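Local coordinates for TTHB210-like domain-containing protein (Thermus thermophilus, PDB 3VG8) that is of unknown function but assembles into a homodecamer and is under the control of a sigma-E/anti-sigma-E regulatory system, at residues L42-F47 / K109-E114; A10-N13 / G19-Y22; F47-K52 / H58-I63. The protein carries 1 engineered substitution. All blocks are in the same frame, centred on the assembly; numbering follows the deposited sequence.

How the contacts relate
Along the chain, contact 2 (10-13 with 19-22) closes before the other two open, while contact 3 (47-52 with 58-63) falls wholly within the interval spanned by contact 1 (42-47 with 109-114). Strand 42-50, central in the antiparallel sheet, serves contacts 1 and 3, which share Phe47, and contact 2 reaches the same sheet at strand 20-23. The centres of contacts 1 and 2 are about 12 Å apart, and the two touch where Leu111 CD2 lies 3.7 Å from Gly19 CA. Contact 3 is about 21 Å from contact 1 and 26 Å from contact 2, centre to centre. Each contact borders other subunits, so the same sheet is tied into the assembly at several places.

Contact 1: L42-F47 / K109-E114; sequences LVKVVF and KVLEGE
Val43 and Leu111 meet tip to tip: Val43 holds CG1 anti to its backbone N (chi1 179°), while chi1 of Leu111 (-65°) directs CG anti to its own carbonyl carbon and chi2 then sets the branches, so that the leucine's two methyls face those of Val43. Lys44 starts with CG between N and the carbonyl carbon (chi1 61°) and then runs extended, which carries CE across the same leucine at an angle. The distances show a fork: Leu111 CD1 lies 3.7 Å from Val43 CG1 and 3.6 Å from Lys44 CE, and Leu111 CD2 sits 3.9 Å from Val43 CG2. Val110 runs antiparallel to Val43, side by side, with Val110 CG2 3.7 Å from Val43 CG2. Dispersion and burial of methyl groups therefore carry the contact, and the lysine takes part mainly through CE. Its ammonium group is satisfied elsewhere, in salt bridges to Glu107 and Glu98. These two acids, one on helix 104-110 and one on strand 94-100, would be expected to keep the buried lysine charged. Past the valine and leucine, the chain leaves the helix at Glu112, which has positive phi and whose N bonds back to Lys109 O at 3.2 Å. The arrangement thus pairs two named elements: a Schellman motif ending helix 104-110, set against a classic beta bulge in which Val43 and Lys44 both face Ala35 of strand 33-36.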
ATOM      1  N   LEU F  42      -6.658  -2.875  33.140  1.00 30.03           N
ATOM      2  CA  LEU F  42      -5.234  -2.958  33.445  1.00 28.99           C
ATOM      3  C   LEU F  42      -4.461  -3.195  32.139  1.00 25.69           C
ATOM      4  O   LEU F  42      -4.673  -4.187  31.444  1.00 26.10           O
ATOM      5  CB  LEU F  42      -4.964  -4.104  34.409  1.00 23.27           C
ATOM      6  CG  LEU F  42      -3.486  -4.366  34.731  1.00 26.72           C
ATOM      7  CD1 LEU F  42      -2.870  -3.155  35.416  1.00 23.81           C
ATOM      8  CD2 LEU F  42      -3.387  -5.613  35.637  1.00 24.68           C
ATOM      9  N   VAL F  43      -3.563  -2.271  31.826  1.00 24.96           N
ATOM     10  CA  VAL F  43      -2.758  -2.319  30.606  1.00 25.72           C
ATOM     11  C   VAL F  43      -1.391  -2.981  30.804  1.00 25.85           C
ATOM     12  O   VAL F  43      -0.922  -3.747  29.944  1.00 24.57           O
ATOM     13  CB  VAL F  43      -2.545  -0.873  30.060  1.00 22.66           C
ATOM     14  CG1 VAL F  43      -1.695  -0.881  28.800  1.00 22.35           C
ATOM     15  CG2 VAL F  43      -3.904  -0.255  29.736  1.00 26.13           C
ATOM     16  N   LYS F  44      -0.753  -2.694  31.932  1.00 21.97           N
ATOM     17  CA  LYS F  44       0.573  -3.253  32.184  1.00 28.00           C
ATOM     18  C   LYS F  44       1.012  -3.211  33.630  1.00 25.06           C
ATOM     19  O   LYS F  44       0.479  -2.457  34.425  1.00 28.17           O
ATOM     20  CB  LYS F  44       1.629  -2.559  31.314  1.00 17.53           C
ATOM     21  CG  LYS F  44       1.800  -1.045  31.532  1.00 27.68           C
ATOM     22  CD  LYS F  44       2.885  -0.502  30.578  1.00 26.01           C
ATOM     23  CE  LYS F  44       2.935   1.015  30.487  1.00 32.41           C
ATOM     24  NZ  LYS F  44       3.890   1.490  29.419  1.00 29.86           N
ATOM     25  N   VAL F  45       2.002  -4.049  33.929  1.00 28.03           N
ATOM     26  CA  VAL F  45       2.599  -4.228  35.244  1.00 19.98           C
ATOM     27  C   VAL F  45       4.058  -3.767  35.119  1.00 29.71           C
ATOM     28  O   VAL F  45       4.839  -4.340  34.347  1.00 31.18           O
ATOM     29  CB  VAL F  45       2.534  -5.715  35.608  1.00 23.80           C
ATOM     30  CG1 VAL F  45       3.176  -5.966  36.948  1.00 26.81           C
ATOM     31  CG2 VAL F  45       1.080  -6.151  35.614  1.00 32.67           C
ATOM     32  N   VAL F  46       4.431  -2.739  35.877  1.00 26.69           N
ATOM     33  CA  VAL F  46       5.769  -2.163  35.760  1.00 27.22           C
ATOM     34  C   VAL F  46       6.695  -2.286  36.985  1.00 28.64           C
ATOM     35  O   VAL F  46       6.376  -1.773  38.048  1.00 28.45           O
ATOM     36  CB  VAL F  46       5.646  -0.659  35.396  1.00 24.55           C
ATOM     37  CG1 VAL F  46       7.014  -0.043  35.170  1.00 27.28           C
ATOM     38  CG2 VAL F  46       4.782  -0.488  34.162  1.00 26.11           C
ATOM     39  N   PHE F  47       7.824  -2.975  36.826  1.00 28.70           N
ATOM     40  CA  PHE F  47       8.815  -3.102  37.902  1.00 24.51           C
ATOM     41  C   PHE F  47       9.872  -2.015  37.692  1.00 27.18           C
ATOM     42  O   PHE F  47      10.313  -1.780  36.571  1.00 32.98           O
ATOM     43  CB  PHE F  47       9.504  -4.472  37.866  1.00 22.34           C
ATOM     44  CG  PHE F  47       8.586  -5.605  38.149  1.00 30.62           C
ATOM     45  CD1 PHE F  47       7.868  -6.207  37.128  1.00 27.03           C
ATOM     46  CD2 PHE F  47       8.377  -6.033  39.459  1.00 26.40           C
ATOM     47  CE1 PHE F  47       6.955  -7.212  37.406  1.00 27.02           C
ATOM     48  CE2 PHE F  47       7.468  -7.034  39.741  1.00 30.51           C
ATOM     49  CZ  PHE F  47       6.757  -7.623  38.712  1.00 30.83           C
ATOM     50  N   LYS F 109      -1.958   3.151  22.043  1.00 27.19           N
ATOM     51  CA  LYS F 109      -3.248   3.780  21.804  1.00 29.15           C
ATOM     52  C   LYS F 109      -4.033   4.044  23.083  1.00 30.39           C
ATOM     53  O   LYS F 109      -4.470   5.170  23.319  1.00 29.79           O
ATOM     54  CB  LYS F 109      -4.108   2.925  20.873  1.00 33.13           C
ATOM     55  CG  LYS F 109      -5.544   3.444  20.718  1.00 41.64           C
ATOM     56  CD  LYS F 109      -6.402   2.514  19.852  1.00 47.72           C
ATOM     57  CE  LYS F 109      -7.797   3.088  19.621  1.00 54.30           C
ATOM     58  NZ  LYS F 109      -8.714   2.103  18.977  1.00 54.18           N
ATOM     59  N   VAL F 110      -4.206   3.028  23.925  1.00 28.56           N
ATOM     60  CA  VAL F 110      -4.995   3.242  25.131  1.00 27.90           C
ATOM     61  C   VAL F 110      -4.315   4.056  26.220  1.00 27.94           C
ATOM     62  O   VAL F 110      -4.988   4.609  27.092  1.00 33.44           O
ATOM     63  CB  VAL F 110      -5.553   1.901  25.699  1.00 33.96           C
ATOM     64  CG1 VAL F 110      -6.342   1.168  24.572  1.00 24.38           C
ATOM     65  CG2 VAL F 110      -4.428   1.022  26.258  1.00 19.67           C
ATOM     66  N   LEU F 111      -2.992   4.169  26.173  1.00 26.59           N
ATOM     67  CA  LEU F 111      -2.320   4.990  27.177  1.00 20.79           C
ATOM     68  C   LEU F 111      -1.994   6.352  26.569  1.00 24.26           C
ATOM     69  O   LEU F 111      -1.419   7.209  27.231  1.00 23.45           O
ATOM     70  CB  LEU F 111      -1.050   4.304  27.703  1.00 27.01           C
ATOM     71  CG  LEU F 111      -1.329   3.008  28.477  1.00 28.09           C
ATOM     72  CD1 LEU F 111      -0.030   2.447  29.038  1.00 26.31           C
ATOM     73  CD2 LEU F 111      -2.313   3.283  29.596  1.00 20.15           C
ATOM     74  N   GLU F 112      -2.385   6.539  25.309  1.00 28.77           N
ATOM     75  CA  GLU F 112      -2.189   7.800  24.581  1.00 28.61           C
ATOM     76  C   GLU F 112      -0.750   8.310  24.680  1.00 32.59           C
ATOM     77  O   GLU F 112      -0.505   9.459  25.053  1.00 32.19           O
ATOM     78  CB  GLU F 112      -3.145   8.870  25.130  1.00 24.98           C
ATOM     79  CG  GLU F 112      -4.646   8.629  24.897  1.00 31.05           C
ATOM     80  CD  GLU F 112      -5.504   9.635  25.665  1.00 37.99           C
ATOM     81  OE1 GLU F 112      -5.077  10.805  25.772  1.00 37.33           O
ATOM     82  OE2 GLU F 112      -6.596   9.269  26.160  1.00 34.81           O
ATOM     83  N   GLY F 113       0.210   7.459  24.353  1.00 32.02           N
ATOM     84  CA  GLY F 113       1.582   7.895  24.453  1.00 34.79           C
ATOM     85  C   GLY F 113       2.204   7.993  23.085  1.00 32.14           C
ATOM     86  O   GLY F 113       1.671   7.468  22.113  1.00 33.05           O
ATOM     87  N   GLU F 114       3.325   8.684  23.003  1.00 29.62           N
ATOM     88  CA  GLU F 114       4.025   8.791  21.742  1.00 30.13           C
ATOM     89  C   GLU F 114       4.436   7.398  21.294  1.00 35.11           C
ATOM     90  O   GLU F 114       4.791   6.537  22.110  1.00 32.68           O
ATOM     91  CB  GLU F 114       5.273   9.657  21.896  1.00 30.35           C
ATOM     92  CG  GLU F 114       4.951  11.094  22.133  1.00 28.51           C
ATOM     93  CD  GLU F 114       4.093  11.661  21.016  1.00 40.69           C
ATOM     94  OE1 GLU F 114       3.472  12.711  21.240  1.00 34.60           O
ATOM     95  OE2 GLU F 114       4.045  11.063  19.913  1.00 38.49           O
TER

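Contact 2: A10-N13 / G19-Y22; sequences ALPN and GTLY
Thr20 and Asn13 make the close part of this contact, where the loop after helix 3-10 passes the start of strand 20-23. Thr20 OG1 stands 3.0 Å from Asn13 O, a likely hydrogen bond, although the hydroxyl proton has another acceptor within reach. The same carbonyl oxygen lies 3.4 Å from Thr20 CG2 and takes a CA-H...O contact from Thr20 CA at 3.6 Å, with 133° at the hydrogen. With chi1 at -60°, OG1 lies beside the threonine's own N and CG2 anti to that N, and both branches reach the asparagine carbonyl. A water bridges this carbonyl to the strand: it donates to Asn13 O at 3.2 Å, accepts from Leu21 N at 3.2 Å, and is weakly linked to Gly19 O. A valine in place of Thr20 would probably leave Asn13 O without its hydroxyl partner, dependent on the water and the CA-H contact.

Packing thins out on the neighbouring positions. Pro12 CB is 4.2 Å from Thr20 CG2, and the Tyr22 hydroxyl only brushes the proline. The Asn13 amide stays clear of the strand, while its residue packs on Gly40 of a neighbouring subunit.

Further out, Pro12 and Leu11 pack on a second neighbouring copy, and Tyr22 joins an antiparallel ladder with the subunit that supplies Gly40. The chemistry implies a polar, water-mediated join between loop and strand, made at a backbone carbonyl that probably accepts from both a hydroxyl and a water, with little apolar burial.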
ATOM      1  N   ALA F  10     -14.366  14.462  37.973  1.00 47.86           N
ATOM      2  CA  ALA F  10     -14.660  13.162  38.572  1.00 49.75           C
ATOM      3  C   ALA F  10     -13.782  12.009  38.067  1.00 52.37           C
ATOM      4  O   ALA F  10     -13.730  10.942  38.683  1.00 52.93           O
ATOM      5  CB  ALA F  10     -16.122  12.821  38.359  1.00 45.98           C
ATOM      6  N   LEU F  11     -13.104  12.212  36.946  1.00 53.48           N
ATOM      7  CA  LEU F  11     -12.252  11.168  36.382  1.00 52.11           C
ATOM      8  C   LEU F  11     -10.887  11.075  37.067  1.00 47.25           C
ATOM      9  O   LEU F  11     -10.261  12.093  37.363  1.00 51.08           O
ATOM     10  CB  LEU F  11     -12.055  11.413  34.888  1.00 45.14           C
ATOM     11  CG  LEU F  11     -13.314  11.237  34.048  1.00 46.39           C
ATOM     12  CD1 LEU F  11     -13.168  12.001  32.752  1.00 36.10           C
ATOM     13  CD2 LEU F  11     -13.565   9.751  33.814  1.00 35.43           C
ATOM     14  N   PRO F  12     -10.408   9.845  37.320  1.00 45.62           N
ATOM     15  CA  PRO F  12      -9.110   9.648  37.970  1.00 46.07           C
ATOM     16  C   PRO F  12      -8.005  10.294  37.159  1.00 46.29           C
ATOM     17  O   PRO F  12      -8.162  10.533  35.967  1.00 46.00           O
ATOM     18  CB  PRO F  12      -8.974   8.128  38.031  1.00 48.33           C
ATOM     19  CG  PRO F  12      -9.759   7.672  36.839  1.00 47.51           C
ATOM     20  CD  PRO F  12     -10.986   8.555  36.907  1.00 45.09           C
ATOM     21  N   ASN F  13      -6.888  10.582  37.814  1.00 49.17           N
ATOM     22  CA  ASN F  13      -5.758  11.208  37.144  1.00 49.64           C
ATOM     23  C   ASN F  13      -5.228  10.249  36.078  1.00 47.09           C
ATOM     24  O   ASN F  13      -4.971   9.082  36.360  1.00 49.34           O
ATOM     25  CB  ASN F  13      -4.656  11.510  38.165  1.00 57.13           C
ATOM     26  CG  ASN F  13      -3.991  12.855  37.928  1.00 69.27           C
ATOM     27  OD1 ASN F  13      -4.642  13.905  37.983  1.00 74.40           O
ATOM     28  ND2 ASN F  13      -2.686  12.834  37.672  1.00 74.87           N
ATOM     29  N   GLY F  19      -0.800   6.311  31.830  1.00 27.77           N
ATOM     30  CA  GLY F  19      -2.105   5.810  32.233  1.00 33.85           C
ATOM     31  C   GLY F  19      -2.404   6.218  33.667  1.00 33.90           C
ATOM     32  O   GLY F  19      -1.797   7.153  34.200  1.00 29.59           O
ATOM     33  N   THR F  20      -3.350   5.530  34.291  1.00 31.09           N
ATOM     34  CA  THR F  20      -3.690   5.803  35.683  1.00 34.26           C
ATOM     35  C   THR F  20      -2.881   4.786  36.471  1.00 33.13           C
ATOM     36  O   THR F  20      -3.083   3.579  36.328  1.00 30.48           O
ATOM     37  CB  THR F  20      -5.183   5.594  35.943  1.00 30.97           C
ATOM     38  OG1 THR F  20      -5.923   6.477  35.096  1.00 27.16           O
ATOM     39  CG2 THR F  20      -5.518   5.879  37.404  1.00 33.55           C
ATOM     40  N   LEU F  21      -1.965   5.288  37.289  1.00 30.39           N
ATOM     41  CA  LEU F  21      -1.053   4.446  38.067  1.00 34.85           C
ATOM     42  C   LEU F  21      -1.408   4.175  39.511  1.00 33.72           C
ATOM     43  O   LEU F  21      -1.873   5.052  40.236  1.00 33.32           O
ATOM     44  CB  LEU F  21       0.348   5.055  38.062  1.00 36.20           C
ATOM     45  CG  LEU F  21       1.107   5.069  36.741  1.00 36.91           C
ATOM     46  CD1 LEU F  21       2.411   5.851  36.923  1.00 40.26           C
ATOM     47  CD2 LEU F  21       1.385   3.638  36.308  1.00 30.82           C
ATOM     48  N   TYR F  22      -1.134   2.950  39.927  1.00 31.43           N
ATOM     49  CA  TYR F  22      -1.377   2.537  41.287  1.00 36.54           C
ATOM     50  C   TYR F  22      -0.313   1.546  41.707  1.00 38.43           C
ATOM     51  O   TYR F  22       0.170   0.752  40.905  1.00 38.36           O
ATOM     52  CB  TYR F  22      -2.783   1.934  41.418  1.00 43.16           C
ATOM     53  CG  TYR F  22      -3.856   3.010  41.402  1.00 60.19           C
ATOM     54  CD1 TYR F  22      -3.731   4.144  42.215  1.00 68.52           C
ATOM     55  CD2 TYR F  22      -4.960   2.934  40.547  1.00 61.60           C
ATOM     56  CE1 TYR F  22      -4.669   5.180  42.177  1.00 70.24           C
ATOM     57  CE2 TYR F  22      -5.911   3.968  40.501  1.00 66.74           C
ATOM     58  CZ  TYR F  22      -5.750   5.088  41.322  1.00 70.30           C
ATOM     59  OH  TYR F  22      -6.650   6.127  41.292  1.00 73.01           O
TER
HETATM   60  O   HOH W   1      -1.988   8.494  37.347  1.00 62.49           O

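Contact 3: F47-K52 / H58-I63; sequences FMVPLK and HKYVDI
Tyr60 meets Val49 and Pro50 where an antiparallel-sheet strand, 42-50, passes into helix 51-55 and the chain doubles back as the short strand 60-61. That strand is not part of the chain's own five-stranded sheet; Tyr60 and Ile63 instead join an antiparallel ladder with a strand of a neighbouring subunit, which carries a sheet across the interface.

Taking the returning segment in order, His58 comes first. It does not touch 47-52, but presents the edge of its imidazole to Tyr60, with CD2 3.3 Å above the phenol plane and over the ring centre. Its carbonyl O accepts a hydrogen bond from Tyr95 of the neighbouring subunit.

Tyr60 follows, its CG anti to the carbonyl carbon (chi1 -75°), which sends the ring toward the strand. Val49 CG1 comes over the face opposite His58, 4.1 Å above the plane and offset toward the rim, its nearest ring atom being Tyr60 CZ at 4.2 Å. The phenol ring is therefore sandwiched between an aliphatic branch and a histidine edge. At its far end Tyr60 OH lies 3.5 Å from Pro50 CD, at the N-cap position of helix 51-55, in an ordinary van der Waals contact.

At Asp62 the chain turns a corner with positive phi. Asp62 OD2 is hydrogen-bonded to Thr65 OG1 of the same chain, and Asp62 N to Asn80 OD1 of the neighbouring subunit, so the turn is held from both chains.

Ile63 closes the segment. Placing CG1 beside its backbone N (chi1 -51°) puts CG2 anti to that N, and this methyl, obliquely set against the Phe47 ring, lies 3.8 Å from both Phe47 CD2 and Phe47 CE2.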
ATOM      1  N   PHE F  47       7.824  -2.975  36.826  1.00 28.70           N
ATOM      2  CA  PHE F  47       8.815  -3.102  37.902  1.00 24.51           C
ATOM      3  C   PHE F  47       9.872  -2.015  37.692  1.00 27.18           C
ATOM      4  O   PHE F  47      10.313  -1.780  36.571  1.00 32.98           O
ATOM      5  CB  PHE F  47       9.504  -4.472  37.866  1.00 22.34           C
ATOM      6  CG  PHE F  47       8.586  -5.605  38.149  1.00 30.62           C
ATOM      7  CD1 PHE F  47       7.868  -6.207  37.128  1.00 27.03           C
ATOM      8  CD2 PHE F  47       8.377  -6.033  39.459  1.00 26.40           C
ATOM      9  CE1 PHE F  47       6.955  -7.212  37.406  1.00 27.02           C
ATOM     10  CE2 PHE F  47       7.468  -7.034  39.741  1.00 30.51           C
ATOM     11  CZ  PHE F  47       6.757  -7.623  38.712  1.00 30.83           C
HETATM   12  N   MSE F  48      10.275  -1.357  38.770  1.00 25.81           N
HETATM   13  CA  MSE F  48      11.284  -0.297  38.707  1.00 30.46           C
HETATM   14  C   MSE F  48      12.584  -0.808  39.291  1.00 32.66           C
HETATM   15  O   MSE F  48      12.596  -1.253  40.441  1.00 34.44           O
HETATM   16  CB  MSE F  48      10.865   0.894  39.561  1.00 35.49           C
HETATM   17  CG  MSE F  48       9.589   1.565  39.148  1.00 64.90           C
HETATM   18 SE   MSE F  48       9.880   2.386  37.458  1.00101.82          SE
HETATM   19  CE  MSE F  48      11.327   3.600  37.954  1.00 81.54           C
ATOM     20  N   VAL F  49      13.675  -0.756  38.526  1.00 34.02           N
ATOM     21  CA  VAL F  49      14.971  -1.182  39.050  1.00 28.52           C
ATOM     22  C   VAL F  49      16.098  -0.218  38.712  1.00 29.95           C
ATOM     23  O   VAL F  49      16.240   0.221  37.565  1.00 30.12           O
ATOM     24  CB  VAL F  49      15.386  -2.612  38.560  1.00 31.55           C
ATOM     25  CG1 VAL F  49      14.351  -3.633  39.015  1.00 44.32           C
ATOM     26  CG2 VAL F  49      15.549  -2.642  37.062  1.00 33.23           C
ATOM     27  N   PRO F  50      16.929   0.123  39.712  1.00 26.51           N
ATOM     28  CA  PRO F  50      18.043   1.044  39.455  1.00 29.58           C
ATOM     29  C   PRO F  50      19.117   0.279  38.703  1.00 27.97           C
ATOM     30  O   PRO F  50      19.403  -0.878  39.028  1.00 29.67           O
ATOM     31  CB  PRO F  50      18.524   1.445  40.861  1.00 26.76           C
ATOM     32  CG  PRO F  50      17.410   0.980  41.803  1.00 28.41           C
ATOM     33  CD  PRO F  50      16.887  -0.267  41.130  1.00 26.46           C
ATOM     34  N   LEU F  51      19.682   0.912  37.688  1.00 28.33           N
ATOM     35  CA  LEU F  51      20.725   0.305  36.881  1.00 27.66           C
ATOM     36  C   LEU F  51      21.913  -0.091  37.764  1.00 34.92           C
ATOM     37  O   LEU F  51      22.513  -1.165  37.595  1.00 30.29           O
ATOM     38  CB  LEU F  51      21.189   1.300  35.804  1.00 28.83           C
ATOM     39  CG  LEU F  51      22.327   0.849  34.871  1.00 34.85           C
ATOM     40  CD1 LEU F  51      21.946  -0.425  34.146  1.00 32.71           C
ATOM     41  CD2 LEU F  51      22.632   1.953  33.878  1.00 40.09           C
ATOM     42  N   LYS F  52      22.249   0.769  38.719  1.00 32.54           N
ATOM     43  CA  LYS F  52      23.374   0.481  39.599  1.00 31.47           C
ATOM     44  C   LYS F  52      23.230  -0.857  40.317  1.00 32.01           C
ATOM     45  O   LYS F  52      24.222  -1.561  40.492  1.00 35.35           O
ATOM     46  CB  LYS F  52      23.568   1.590  40.635  1.00 29.41           C
ATOM     47  CG  LYS F  52      24.849   1.380  41.464  1.00 37.72           C
ATOM     48  CD  LYS F  52      25.127   2.521  42.417  1.00 35.01           C
ATOM     49  CE  LYS F  52      24.153   2.507  43.579  1.00 47.60           C
ATOM     50  NZ  LYS F  52      24.349   3.678  44.476  1.00 61.00           N
ATOM     51  N   HIS F  58      22.765  -7.291  42.250  1.00 29.06           N
ATOM     52  CA  HIS F  58      21.728  -7.536  43.239  1.00 28.54           C
ATOM     53  C   HIS F  58      20.803  -8.654  42.720  1.00 33.24           C
ATOM     54  O   HIS F  58      20.461  -8.705  41.532  1.00 31.16           O
ATOM     55  CB  HIS F  58      20.894  -6.271  43.453  1.00 29.32           C
ATOM     56  CG  HIS F  58      19.838  -6.429  44.496  1.00 36.09           C
ATOM     57  ND1 HIS F  58      20.091  -6.248  45.837  1.00 37.22           N
ATOM     58  CD2 HIS F  58      18.542  -6.820  44.404  1.00 34.31           C
ATOM     59  CE1 HIS F  58      18.998  -6.521  46.530  1.00 41.67           C
ATOM     60  NE2 HIS F  58      18.043  -6.872  45.686  1.00 41.56           N
ATOM     61  N   LYS F  59      20.392  -9.546  43.607  1.00 31.36           N
ATOM     62  CA  LYS F  59      19.507 -10.627  43.217  1.00 33.93           C
ATOM     63  C   LYS F  59      18.090 -10.315  43.630  1.00 34.82           C
ATOM     64  O   LYS F  59      17.778 -10.223  44.820  1.00 35.68           O
ATOM     65  CB  LYS F  59      19.949 -11.961  43.838  1.00 34.82           C
ATOM     66  CG  LYS F  59      21.254 -12.480  43.278  1.00 37.69           C
ATOM     67  CD  LYS F  59      21.685 -13.810  43.890  1.00 52.64           C
ATOM     68  CE  LYS F  59      20.802 -14.964  43.447  1.00 58.91           C
ATOM     69  NZ  LYS F  59      19.419 -14.842  43.978  1.00 64.10           N
ATOM     70  N   TYR F  60      17.234 -10.132  42.632  1.00 34.34           N
ATOM     71  CA  TYR F  60      15.827  -9.837  42.868  1.00 33.55           C
ATOM     72  C   TYR F  60      15.091 -11.156  42.713  1.00 38.89           C
ATOM     73  O   TYR F  60      15.010 -11.699  41.601  1.00 36.20           O
ATOM     74  CB  TYR F  60      15.321  -8.835  41.835  1.00 28.57           C
ATOM     75  CG  TYR F  60      15.775  -7.418  42.058  1.00 23.60           C
ATOM     76  CD1 TYR F  60      15.140  -6.602  42.994  1.00 30.20           C
ATOM     77  CD2 TYR F  60      16.802  -6.876  41.307  1.00 23.79           C
ATOM     78  CE1 TYR F  60      15.518  -5.285  43.163  1.00 32.54           C
ATOM     79  CE2 TYR F  60      17.190  -5.556  41.470  1.00 23.30           C
ATOM     80  CZ  TYR F  60      16.547  -4.765  42.392  1.00 30.04           C
ATOM     81  OH  TYR F  60      16.922  -3.443  42.532  1.00 36.22           O
ATOM     82  N   VAL F  61      14.573 -11.680  43.820  1.00 35.79           N
ATOM     83  CA  VAL F  61      13.874 -12.962  43.783  1.00 31.20           C
ATOM     84  C   VAL F  61      12.467 -12.826  44.330  1.00 36.55           C
ATOM     85  O   VAL F  61      12.235 -12.075  45.289  1.00 34.41           O
ATOM     86  CB  VAL F  61      14.622 -14.024  44.614  1.00 39.00           C
ATOM     87  CG1 VAL F  61      13.986 -15.394  44.421  1.00 37.25           C
ATOM     88  CG2 VAL F  61      16.086 -14.062  44.205  1.00 45.87           C
ATOM     89  N   ASP F  62      11.530 -13.539  43.703  1.00 36.28           N
ATOM     90  CA  ASP F  62      10.130 -13.540  44.130  1.00 37.62           C
ATOM     91  C   ASP F  62       9.583 -12.125  44.240  1.00 33.60           C
ATOM     92  O   ASP F  62       9.024 -11.763  45.264  1.00 29.85           O
ATOM     93  CB  ASP F  62      10.006 -14.224  45.500  1.00 36.82           C
ATOM     94  CG  ASP F  62       8.570 -14.663  45.821  1.00 46.62           C
ATOM     95  OD1 ASP F  62       8.263 -14.824  47.019  1.00 45.65           O
ATOM     96  OD2 ASP F  62       7.752 -14.866  44.890  1.00 40.78           O
ATOM     97  N   ILE F  63       9.742 -11.324  43.193  1.00 35.07           N
ATOM     98  CA  ILE F  63       9.269  -9.941  43.223  1.00 34.10           C
ATOM     99  C   ILE F  63       7.846  -9.813  42.660  1.00 33.65           C
ATOM    100  O   ILE F  63       7.468 -10.529  41.724  1.00 36.30           O
ATOM    101  CB  ILE F  63      10.231  -9.022  42.422  1.00 30.52           C
ATOM    102  CG1 ILE F  63      11.656  -9.250  42.895  1.00 38.35           C
ATOM    103  CG2 ILE F  63       9.889  -7.564  42.649  1.00 40.33           C
ATOM    104  CD1 ILE F  63      11.872  -8.921  44.368  1.00 34.70           C
TER